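Local coordinates for putative GntR-family transcriptional regulator (Bordetella bronchiseptica RB50, PDB 3CNV), which probably senses a small-molecule effector through its UTRA ligand-binding domain and thereby controls transcription as a member of the GntR family, at residues R4-E12 with Y150-N159; G44-R52 with I63-F73. All coordinates share one frame; numbering follows the deposited sequence.

Contact 1 (R4-E12 with Y150-N159)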
loop_
_atom_site.group_PDB
_atom_site.type_symbol
_atom_site.label_atom_id
_atom_site.label_comp_id
_atom_site.label_asym_id
_atom_site.label_seq_id
_atom_site.Cartn_x
_atom_site.Cartn_y
_atom_site.Cartn_z
ATOM N N ARG C 4 3.768 13.310 3.781
ATOM C CA ARG C 4 4.173 12.037 4.275
ATOM C C ARG C 4 3.023 11.052 4.101
ATOM O O ARG C 4 3.200 9.909 3.514
ATOM C CB ARG C 4 4.634 12.135 5.753
ATOM C CG ARG C 4 4.988 10.805 6.361
ATOM C CD ARG C 4 6.216 10.329 5.761
ATOM N NE ARG C 4 6.604 8.954 6.119
ATOM C CZ ARG C 4 6.180 7.872 5.484
ATOM N NH1 ARG C 4 5.383 7.943 4.426
ATOM N NH2 ARG C 4 6.587 6.698 5.888
ATOM N N PHE C 5 1.863 11.416 4.617
ATOM C CA PHE C 5 0.754 10.438 4.630
ATOM C C PHE C 5 -0.529 10.903 4.046
ATOM O O PHE C 5 -1.415 10.107 3.755
ATOM C CB PHE C 5 0.432 9.954 6.027
ATOM C CG PHE C 5 1.491 9.103 6.639
ATOM C CD1 PHE C 5 1.933 7.966 6.003
ATOM C CD2 PHE C 5 1.977 9.389 7.908
ATOM C CE1 PHE C 5 2.845 7.177 6.566
ATOM C CE2 PHE C 5 2.931 8.516 8.517
ATOM C CZ PHE C 5 3.384 7.461 7.827
ATOM N N LEU C 6 -0.622 12.202 3.846
ATOM C CA LEU C 6 -1.883 12.831 3.403
ATOM C C LEU C 6 -2.299 12.308 2.054
ATOM O O LEU C 6 -1.521 12.423 1.124
ATOM C CB LEU C 6 -1.693 14.378 3.363
ATOM C CG LEU C 6 -2.980 15.174 3.049
ATOM C CD1 LEU C 6 -3.951 15.022 4.186
ATOM C CD2 LEU C 6 -2.698 16.641 2.799
ATOM N N ARG C 7 -3.550 11.820 1.925
ATOM C CA ARG C 7 -4.013 11.182 0.685
ATOM C C ARG C 7 -5.102 12.011 -0.002
ATOM O O ARG C 7 -5.715 11.620 -0.973
ATOM C CB ARG C 7 -4.558 9.763 0.983
ATOM C CG ARG C 7 -3.548 8.777 1.378
ATOM C CD ARG C 7 -2.453 8.660 0.309
ATOM N NE ARG C 7 -1.638 7.617 0.782
ATOM C CZ ARG C 7 -2.042 6.343 0.881
ATOM N NH1 ARG C 7 -3.296 5.989 0.524
ATOM N NH2 ARG C 7 -1.214 5.447 1.398
ATOM N N LEU C 8 -5.259 13.237 0.479
ATOM C CA LEU C 8 -6.186 14.179 -0.159
ATOM C C LEU C 8 -5.762 14.539 -1.585
ATOM O O LEU C 8 -4.598 14.821 -1.886
ATOM C CB LEU C 8 -6.383 15.428 0.681
ATOM C CG LEU C 8 -7.628 15.440 1.580
ATOM C CD1 LEU C 8 -7.965 16.870 1.766
ATOM C CD2 LEU C 8 -8.883 14.753 1.008
ATOM N N ALA C 9 -6.717 14.423 -2.488
ATOM C CA ALA C 9 -6.497 14.724 -3.887
ATOM C C ALA C 9 -7.702 15.435 -4.437
ATOM O O ALA C 9 -8.840 15.150 -4.025
ATOM C CB ALA C 9 -6.246 13.452 -4.670
ATOM N N PRO C 10 -7.480 16.383 -5.371
ATOM C CA PRO C 10 -8.655 17.058 -5.834
ATOM C C PRO C 10 -9.484 16.259 -6.792
ATOM O O PRO C 10 -8.977 15.409 -7.531
ATOM C CB PRO C 10 -8.094 18.337 -6.571
ATOM C CG PRO C 10 -6.742 17.985 -6.980
ATOM C CD PRO C 10 -6.236 17.015 -5.882
ATOM N N ASP C 11 -10.770 16.591 -6.792
ATOM C CA ASP C 11 -11.728 15.974 -7.701
ATOM C C ASP C 11 -11.524 16.477 -9.122
ATOM O O ASP C 11 -11.581 15.707 -10.090
ATOM C CB ASP C 11 -13.178 16.232 -7.256
ATOM C CG ASP C 11 -13.561 15.383 -6.072
ATOM O OD1 ASP C 11 -12.773 14.464 -5.666
ATOM O OD2 ASP C 11 -14.625 15.689 -5.485
ATOM N N GLU C 12 -11.250 17.766 -9.195
ATOM C CA GLU C 12 -11.013 18.465 -10.449
ATOM C C GLU C 12 -9.602 18.292 -10.937
ATOM O O GLU C 12 -8.653 18.090 -10.183
ATOM C CB GLU C 12 -11.340 19.968 -10.317
ATOM N N TYR C 150 -12.252 15.168 7.452
ATOM C CA TYR C 150 -12.077 15.681 6.122
ATOM C C TYR C 150 -13.418 15.961 5.511
ATOM O O TYR C 150 -14.341 15.143 5.510
ATOM C CB TYR C 150 -11.385 14.655 5.209
ATOM C CG TYR C 150 -9.968 14.254 5.562
ATOM C CD1 TYR C 150 -9.603 13.882 6.848
ATOM C CD2 TYR C 150 -9.011 14.175 4.587
ATOM C CE1 TYR C 150 -8.288 13.443 7.139
ATOM C CE2 TYR C 150 -7.673 13.749 4.869
ATOM C CZ TYR C 150 -7.330 13.406 6.161
ATOM O OH TYR C 150 -6.052 12.986 6.394
ATOM N N LEU C 151 -13.503 17.150 4.949
ATOM C CA LEU C 151 -14.672 17.535 4.134
ATOM C C LEU C 151 -14.298 17.160 2.686
ATOM O O LEU C 151 -13.395 17.711 2.102
ATOM C CB LEU C 151 -14.934 19.022 4.232
ATOM C CG LEU C 151 -16.042 19.552 3.343
ATOM C CD1 LEU C 151 -17.381 18.942 3.885
ATOM C CD2 LEU C 151 -16.006 21.072 3.348
ATOM N N THR C 152 -14.971 16.150 2.166
ATOM C CA THR C 152 -14.631 15.538 0.884
ATOM C C THR C 152 -15.538 15.996 -0.241
ATOM O O THR C 152 -15.893 15.225 -1.113
ATOM C CB THR C 152 -14.617 13.985 0.988
ATOM O OG1 THR C 152 -15.882 13.517 1.431
ATOM C CG2 THR C 152 -13.629 13.553 1.942
ATOM N N ASP C 153 -15.900 17.260 -0.243
ATOM C CA ASP C 153 -16.742 17.749 -1.304
ATOM C C ASP C 153 -15.981 18.141 -2.605
ATOM O O ASP C 153 -16.545 18.134 -3.690
ATOM C CB ASP C 153 -17.773 18.818 -0.796
ATOM C CG ASP C 153 -17.149 20.149 -0.357
ATOM O OD1 ASP C 153 -17.889 21.199 -0.319
ATOM O OD2 ASP C 153 -15.941 20.141 -0.008
ATOM N N HIS C 154 -14.716 18.487 -2.489
ATOM C CA HIS C 154 -13.928 18.916 -3.654
ATOM C C HIS C 154 -12.659 18.103 -3.743
ATOM O O HIS C 154 -11.852 18.281 -4.639
ATOM C CB HIS C 154 -13.480 20.342 -3.456
ATOM C CG HIS C 154 -14.607 21.330 -3.478
ATOM N ND1 HIS C 154 -15.377 21.554 -4.595
ATOM C CD2 HIS C 154 -15.045 22.189 -2.535
ATOM C CE1 HIS C 154 -16.265 22.502 -4.329
ATOM N NE2 HIS C 154 -16.084 22.894 -3.077
ATOM N N TYR C 155 -12.518 17.214 -2.776
ATOM C CA TYR C 155 -11.333 16.415 -2.596
ATOM C C TYR C 155 -11.787 14.988 -2.155
ATOM O O TYR C 155 -12.910 14.755 -1.668
ATOM C CB TYR C 155 -10.398 17.040 -1.568
ATOM C CG TYR C 155 -9.592 18.259 -2.033
ATOM C CD1 TYR C 155 -8.323 18.120 -2.448
ATOM C CD2 TYR C 155 -10.163 19.539 -2.070
ATOM C CE1 TYR C 155 -7.597 19.213 -2.910
ATOM C CE2 TYR C 155 -9.457 20.640 -2.556
ATOM C CZ TYR C 155 -8.154 20.453 -2.943
ATOM O OH TYR C 155 -7.381 21.483 -3.415
ATOM N N HIS C 156 -10.959 14.022 -2.488
ATOM C CA HIS C 156 -11.162 12.623 -2.112
ATOM C C HIS C 156 -9.873 12.128 -1.468
ATOM O O HIS C 156 -8.822 12.753 -1.608
ATOM C CB HIS C 156 -11.590 11.744 -3.343
ATOM C CG HIS C 156 -10.628 11.762 -4.495
ATOM N ND1 HIS C 156 -10.719 12.698 -5.497
ATOM C CD2 HIS C 156 -9.532 11.004 -4.785
ATOM C CE1 HIS C 156 -9.728 12.524 -6.357
ATOM N NE2 HIS C 156 -8.979 11.522 -5.945
ATOM N N TYR C 157 -9.977 10.980 -0.815
ATOM C CA TYR C 157 -8.819 10.231 -0.315
ATOM C C TYR C 157 -8.474 9.147 -1.354
ATOM O O TYR C 157 -9.235 8.285 -1.628
ATOM C CB TYR C 157 -9.195 9.630 1.065
ATOM C CG TYR C 157 -8.227 8.721 1.732
ATOM C CD1 TYR C 157 -7.681 9.081 2.937
ATOM C CD2 TYR C 157 -7.908 7.502 1.212
ATOM C CE1 TYR C 157 -6.807 8.308 3.602
ATOM C CE2 TYR C 157 -6.948 6.646 1.894
ATOM C CZ TYR C 157 -6.439 7.072 3.108
ATOM O OH TYR C 157 -5.551 6.256 3.822
ATOM N N ARG C 158 -7.287 9.250 -1.900
ATOM C CA ARG C 158 -6.752 8.371 -2.948
ATOM C C ARG C 158 -6.028 7.226 -2.325
ATOM O O ARG C 158 -5.240 7.425 -1.416
ATOM C CB ARG C 158 -5.808 9.135 -3.901
ATOM C CG ARG C 158 -4.492 9.586 -3.234
ATOM C CD ARG C 158 -3.582 10.387 -4.204
ATOM N NE ARG C 158 -2.349 10.856 -3.585
ATOM C CZ ARG C 158 -1.462 10.104 -2.902
ATOM N NH1 ARG C 158 -1.656 8.793 -2.646
ATOM N NH2 ARG C 158 -0.379 10.709 -2.435
ATOM N N ASN C 159 -6.328 6.015 -2.775
ATOM C CA ASN C 159 -5.687 4.827 -2.239
ATOM C C ASN C 159 -5.427 3.819 -3.362
ATOM O O ASN C 159 -6.369 3.410 -4.043
ATOM C CB ASN C 159 -6.537 4.115 -1.152
ATOM C CG ASN C 159 -5.707 3.145 -0.277
ATOM O OD1 ASN C 159 -4.485 3.316 -0.080
ATOM N ND2 ASN C 159 -6.402 2.192 0.326
HETATM O O HOH W 1 -5.122 11.421 4.285
HETATM O O HOH W 2 -2.165 2.516 1.511
HETATM O O HOH W 3 -11.518 19.774 -6.779
#

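Contact 2 (G44-R52 with I63-F73)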
loop_
_atom_site.group_PDB
_atom_site.type_symbol
_atom_site.label_atom_id
_atom_site.label_comp_id
_atom_site.label_asym_id
_atom_site.label_seq_id
_atom_site.Cartn_x
_atom_site.Cartn_y
_atom_site.Cartn_z
ATOM N N GLY C 44 -1.045 7.755 32.818
ATOM C CA GLY C 44 -0.785 8.981 33.491
ATOM C C GLY C 44 0.257 9.745 32.766
ATOM O O GLY C 44 0.593 10.825 33.156
ATOM N N GLU C 45 0.787 9.157 31.706
ATOM C CA GLU C 45 1.784 9.870 30.909
ATOM C C GLU C 45 1.177 11.073 30.221
ATOM O O GLU C 45 0.033 11.048 29.777
ATOM C CB GLU C 45 2.514 8.983 29.879
ATOM C CG GLU C 45 3.523 8.050 30.488
ATOM C CD GLU C 45 4.566 7.594 29.451
ATOM O OE1 GLU C 45 5.006 8.442 28.638
ATOM O OE2 GLU C 45 4.928 6.411 29.433
ATOM N N THR C 46 1.980 12.121 30.192
ATOM C CA THR C 46 1.666 13.366 29.517
ATOM C C THR C 46 1.902 13.241 28.019
ATOM O O THR C 46 2.859 12.622 27.580
ATOM C CB THR C 46 2.492 14.536 30.144
ATOM O OG1 THR C 46 2.031 14.748 31.515
ATOM C CG2 THR C 46 2.381 15.754 29.344
ATOM N N VAL C 47 0.959 13.815 27.273
ATOM C CA VAL C 47 1.000 13.946 25.818
ATOM C C VAL C 47 0.817 15.417 25.410
ATOM O O VAL C 47 0.184 16.192 26.067
ATOM C CB VAL C 47 -0.042 13.048 25.055
ATOM C CG1 VAL C 47 0.295 11.496 25.271
ATOM C CG2 VAL C 47 -1.457 13.389 25.467
ATOM N N VAL C 48 1.464 15.781 24.333
ATOM C CA VAL C 48 1.190 17.065 23.697
ATOM C C VAL C 48 0.061 16.812 22.727
ATOM O O VAL C 48 0.058 15.807 21.980
ATOM C CB VAL C 48 2.372 17.565 22.868
ATOM C CG1 VAL C 48 2.025 18.982 22.190
ATOM C CG2 VAL C 48 3.587 17.631 23.707
ATOM N N THR C 49 -0.900 17.710 22.740
ATOM C CA THR C 49 -1.933 17.654 21.749
ATOM C C THR C 49 -2.030 18.943 20.968
ATOM O O THR C 49 -1.941 20.042 21.492
ATOM C CB THR C 49 -3.323 17.261 22.373
ATOM O OG1 THR C 49 -4.199 16.785 21.319
ATOM C CG2 THR C 49 -3.951 18.473 23.144
ATOM N N ILE C 50 -2.206 18.744 19.667
ATOM C CA ILE C 50 -2.401 19.826 18.735
ATOM C C ILE C 50 -3.687 19.596 17.950
ATOM O O ILE C 50 -4.016 18.470 17.540
ATOM C CB ILE C 50 -1.220 19.825 17.712
ATOM C CG1 ILE C 50 0.148 19.871 18.448
ATOM C CG2 ILE C 50 -1.403 20.915 16.635
ATOM C CD1 ILE C 50 1.344 19.564 17.519
ATOM N N ARG C 51 -4.437 20.664 17.802
ATOM C CA ARG C 51 -5.474 20.764 16.775
ATOM C C ARG C 51 -5.054 21.697 15.658
ATOM O O ARG C 51 -4.580 22.832 15.898
ATOM C CB ARG C 51 -6.796 21.213 17.379
ATOM C CG ARG C 51 -7.872 21.239 16.293
ATOM C CD ARG C 51 -9.205 21.493 16.808
ATOM N NE ARG C 51 -9.738 20.293 17.417
ATOM C CZ ARG C 51 -10.990 20.202 17.818
ATOM N NH1 ARG C 51 -11.806 21.265 17.653
ATOM N NH2 ARG C 51 -11.417 19.061 18.358
ATOM N N ARG C 52 -5.195 21.235 14.424
ATOM C CA ARG C 52 -4.934 22.151 13.290
ATOM C C ARG C 52 -5.945 22.049 12.179
ATOM O O ARG C 52 -6.603 21.041 12.009
ATOM C CB ARG C 52 -3.515 21.982 12.748
ATOM C CG ARG C 52 -3.203 20.757 12.198
ATOM C CD ARG C 52 -3.496 20.749 10.697
ATOM N NE ARG C 52 -2.980 19.499 10.231
ATOM C CZ ARG C 52 -1.732 19.286 9.847
ATOM N NH1 ARG C 52 -0.889 20.295 9.747
ATOM N NH2 ARG C 52 -1.371 18.062 9.485
ATOM N N ILE C 63 -9.775 19.054 9.696
ATOM C CA ILE C 63 -9.459 19.336 11.082
ATOM C C ILE C 63 -8.778 18.094 11.663
ATOM O O ILE C 63 -9.326 16.971 11.653
ATOM C CB ILE C 63 -10.678 19.773 11.976
ATOM C CG1 ILE C 63 -11.419 20.944 11.384
ATOM C CG2 ILE C 63 -10.234 20.045 13.465
ATOM C CD1 ILE C 63 -10.720 22.317 11.488
ATOM N N ASP C 64 -7.516 18.291 12.027
ATOM C CA ASP C 64 -6.676 17.226 12.605
ATOM C C ASP C 64 -6.488 17.479 14.099
ATOM O O ASP C 64 -6.179 18.598 14.517
ATOM C CB ASP C 64 -5.282 17.202 12.018
ATOM C CG ASP C 64 -5.170 16.561 10.666
ATOM O OD1 ASP C 64 -5.904 15.560 10.416
ATOM O OD2 ASP C 64 -4.260 17.039 9.859
ATOM N N ASP C 65 -6.679 16.440 14.887
ATOM C CA ASP C 65 -6.284 16.408 16.306
ATOM C C ASP C 65 -5.142 15.405 16.374
ATOM O O ASP C 65 -5.292 14.287 15.916
ATOM C CB ASP C 65 -7.394 15.960 17.271
ATOM C CG ASP C 65 -8.429 17.035 17.529
ATOM O OD1 ASP C 65 -8.050 18.205 17.583
ATOM O OD2 ASP C 65 -9.621 16.709 17.703
ATOM N N LEU C 66 -4.066 15.778 17.041
ATOM C CA LEU C 66 -2.840 14.941 17.155
ATOM C C LEU C 66 -2.506 14.804 18.625
ATOM O O LEU C 66 -2.691 15.717 19.411
ATOM C CB LEU C 66 -1.621 15.668 16.494
ATOM C CG LEU C 66 -1.381 15.944 15.046
ATOM C CD1 LEU C 66 -2.301 17.047 14.472
ATOM C CD2 LEU C 66 0.101 16.268 14.985
ATOM N N TRP C 67 -1.929 13.671 18.967
ATOM C CA TRP C 67 -1.453 13.423 20.315
ATOM C C TRP C 67 -0.050 12.794 20.143
ATOM O O TRP C 67 0.128 11.805 19.438
ATOM C CB TRP C 67 -2.342 12.403 21.042
ATOM C CG TRP C 67 -3.726 12.858 21.409
ATOM C CD1 TRP C 67 -4.126 13.387 22.594
ATOM C CD2 TRP C 67 -4.878 12.831 20.572
ATOM N NE1 TRP C 67 -5.459 13.679 22.549
ATOM C CE2 TRP C 67 -5.939 13.365 21.303
ATOM C CE3 TRP C 67 -5.111 12.396 19.278
ATOM C CZ2 TRP C 67 -7.237 13.458 20.775
ATOM C CZ3 TRP C 67 -6.371 12.503 18.755
ATOM C CH2 TRP C 67 -7.429 13.047 19.486
ATOM N N LEU C 68 0.902 13.368 20.817
ATOM C CA LEU C 68 2.297 12.966 20.790
ATOM C C LEU C 68 2.858 12.717 22.196
ATOM O O LEU C 68 2.570 13.445 23.109
ATOM C CB LEU C 68 3.089 14.058 20.113
ATOM C CG LEU C 68 2.595 14.530 18.731
ATOM C CD1 LEU C 68 3.107 15.929 18.431
ATOM C CD2 LEU C 68 3.122 13.526 17.689
ATOM N N PRO C 69 3.696 11.679 22.350
ATOM C CA PRO C 69 4.247 11.381 23.699
ATOM C C PRO C 69 5.092 12.577 24.251
ATOM O O PRO C 69 5.989 13.083 23.587
ATOM C CB PRO C 69 5.078 10.139 23.468
ATOM C CG PRO C 69 5.306 10.068 21.946
ATOM C CD PRO C 69 4.214 10.785 21.296
ATOM N N GLY C 70 4.728 13.061 25.427
ATOM C CA GLY C 70 5.332 14.289 25.985
ATOM C C GLY C 70 6.842 14.125 26.004
ATOM O O GLY C 70 7.582 15.041 25.692
ATOM N N THR C 71 7.253 12.904 26.292
ATOM C CA THR C 71 8.650 12.529 26.476
ATOM C C THR C 71 9.486 12.964 25.295
ATOM O O THR C 71 10.426 13.717 25.449
ATOM C CB THR C 71 8.820 10.982 26.702
ATOM O OG1 THR C 71 8.280 10.212 25.587
ATOM C CG2 THR C 71 8.149 10.546 28.021
ATOM N N HIS C 72 9.070 12.605 24.097
ATOM C CA HIS C 72 9.911 12.851 22.914
ATOM C C HIS C 72 9.690 14.239 22.318
ATOM O O HIS C 72 10.396 14.660 21.401
ATOM C CB HIS C 72 9.670 11.780 21.859
ATOM C CG HIS C 72 9.856 10.390 22.373
ATOM N ND1 HIS C 72 8.824 9.477 22.449
ATOM C CD2 HIS C 72 10.954 9.763 22.868
ATOM C CE1 HIS C 72 9.285 8.340 22.945
ATOM N NE2 HIS C 72 10.573 8.487 23.212
ATOM N N PHE C 73 8.713 14.957 22.837
ATOM C CA PHE C 73 8.284 16.184 22.178
ATOM C C PHE C 73 8.250 17.363 23.123
ATOM O O PHE C 73 7.519 18.352 22.918
ATOM C CB PHE C 73 6.940 15.973 21.482
ATOM C CG PHE C 73 7.039 15.192 20.193
ATOM C CD1 PHE C 73 7.394 15.825 19.007
ATOM C CD2 PHE C 73 6.813 13.807 20.178
ATOM C CE1 PHE C 73 7.501 15.075 17.829
ATOM C CE2 PHE C 73 6.872 13.085 19.037
ATOM C CZ PHE C 73 7.236 13.719 17.843
HETATM O O HOH W 4 5.204 11.022 27.699
HETATM O O HOH W 5 -6.297 18.580 20.406
#

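Contact 1 (R4-E12 with Y150-N159)
R7 NH1 is held by two acceptors of the facing strand, the backbone O of R158 at 3.1 Å and N159 OD1 at 3.0 Å. NH1 lies in the carbonyl plane of R158, on a lone pair of its O; it sits above the amide plane of N159. Behind this grip runs a short two-stranded antiparallel ribbon, 8-10 against 155-159, which joins the two ends of the chain. A9 and H156 form its hydrogen-bonded pair, and R158 N continues the ladder with a nearly straight bond to R7 O. The aliphatic part of R7 packs as well: CB lies over the centre of the Y157 ring in a CH-pi contact, 3.6 Å from the centroid. Its chain then bends at chi2 (-57°), and CD passes over one face of the R158 guanidinium. The two guanidinium planes are almost parallel, with like charges close together, and R158 NH1 also bonds to N162 O of the fourth subunit. On the face carrying L8 and P10, L8 CG meets the edge of the Y150 ring at CD2 (3.5 Å), while P10 CB makes an off-centre CH-pi contact with the Y155 ring. Water 1 bridges R7 N and Y150 OH. Along the same strand, Y157 and N159 pair with a strand of the second subunit, and Y157 OH bonds to E105. At the far end H156 ND1 donates to D11 OD1 (2.7 Å, N-H...O 173°), carboxylate and imidazole nearly coplanar.

Contact 2 (G44-R52 with I63-F73)
L66 O takes two bonds from the facing strand, from T49 OG1 at 2.7 Å and from I50 N at 3.1 Å, which arrive from opposite faces of the carbonyl plane. With OG1 anti to the backbone N (chi1 -161°), the T49 hydroxyl also lies over one face of the W67 indole, while V47 CG2 reaches the edge of that ring. Farther along the same face, R51 grips D65 side-on: NE meets OD1 at 2.7 Å and NH2 meets OD2 at 3.0 Å, both on syn lone pairs. R147 supplies D65 OD2 with a second salt bridge, and E115 does so for R51. These pairs decorate a beta hairpin, strands 46-56 and 59-69, within the six-stranded antiparallel sheet of the UTRA domain. The other face carries V48, I50, L66 and L68, where I50 CD1 touches L68 CD1 at 4.1 Å and F92 of helix 88-96 packs on both leucines. Beyond them R52 NE and NH2 converge on one oxygen, D64 OD2, with NE at 2.8 Å on its anti lone pair. S21 OG bonds to R52 NH1, and R52 NH2 also donates to a bound citrate, probably from the crystallisation liquor but perhaps marking the effector pocket.

In the fold
Contact 2 is nested along the chain within the long loop that contact 1 closes, since 4-12 lies near the N terminus and 150-159 near the C terminus. Their centres are 24 Å apart, on opposite sides of the chain's centre, and their nearest atoms come to about 5 Å without touching. Contact 2 pairs neighbouring strands inside the six-stranded sheet, whereas contact 1 forms a separate two-stranded ribbon. Strand 59-69 links them: it supplies one side of contact 2, and its T61 and V62 pack against L8 of contact 1. In the assembly, other subunits reach contact 1, whereas none touches contact 2, so contact 1 lies at the subunit interfaces and contact 2 inside the domain.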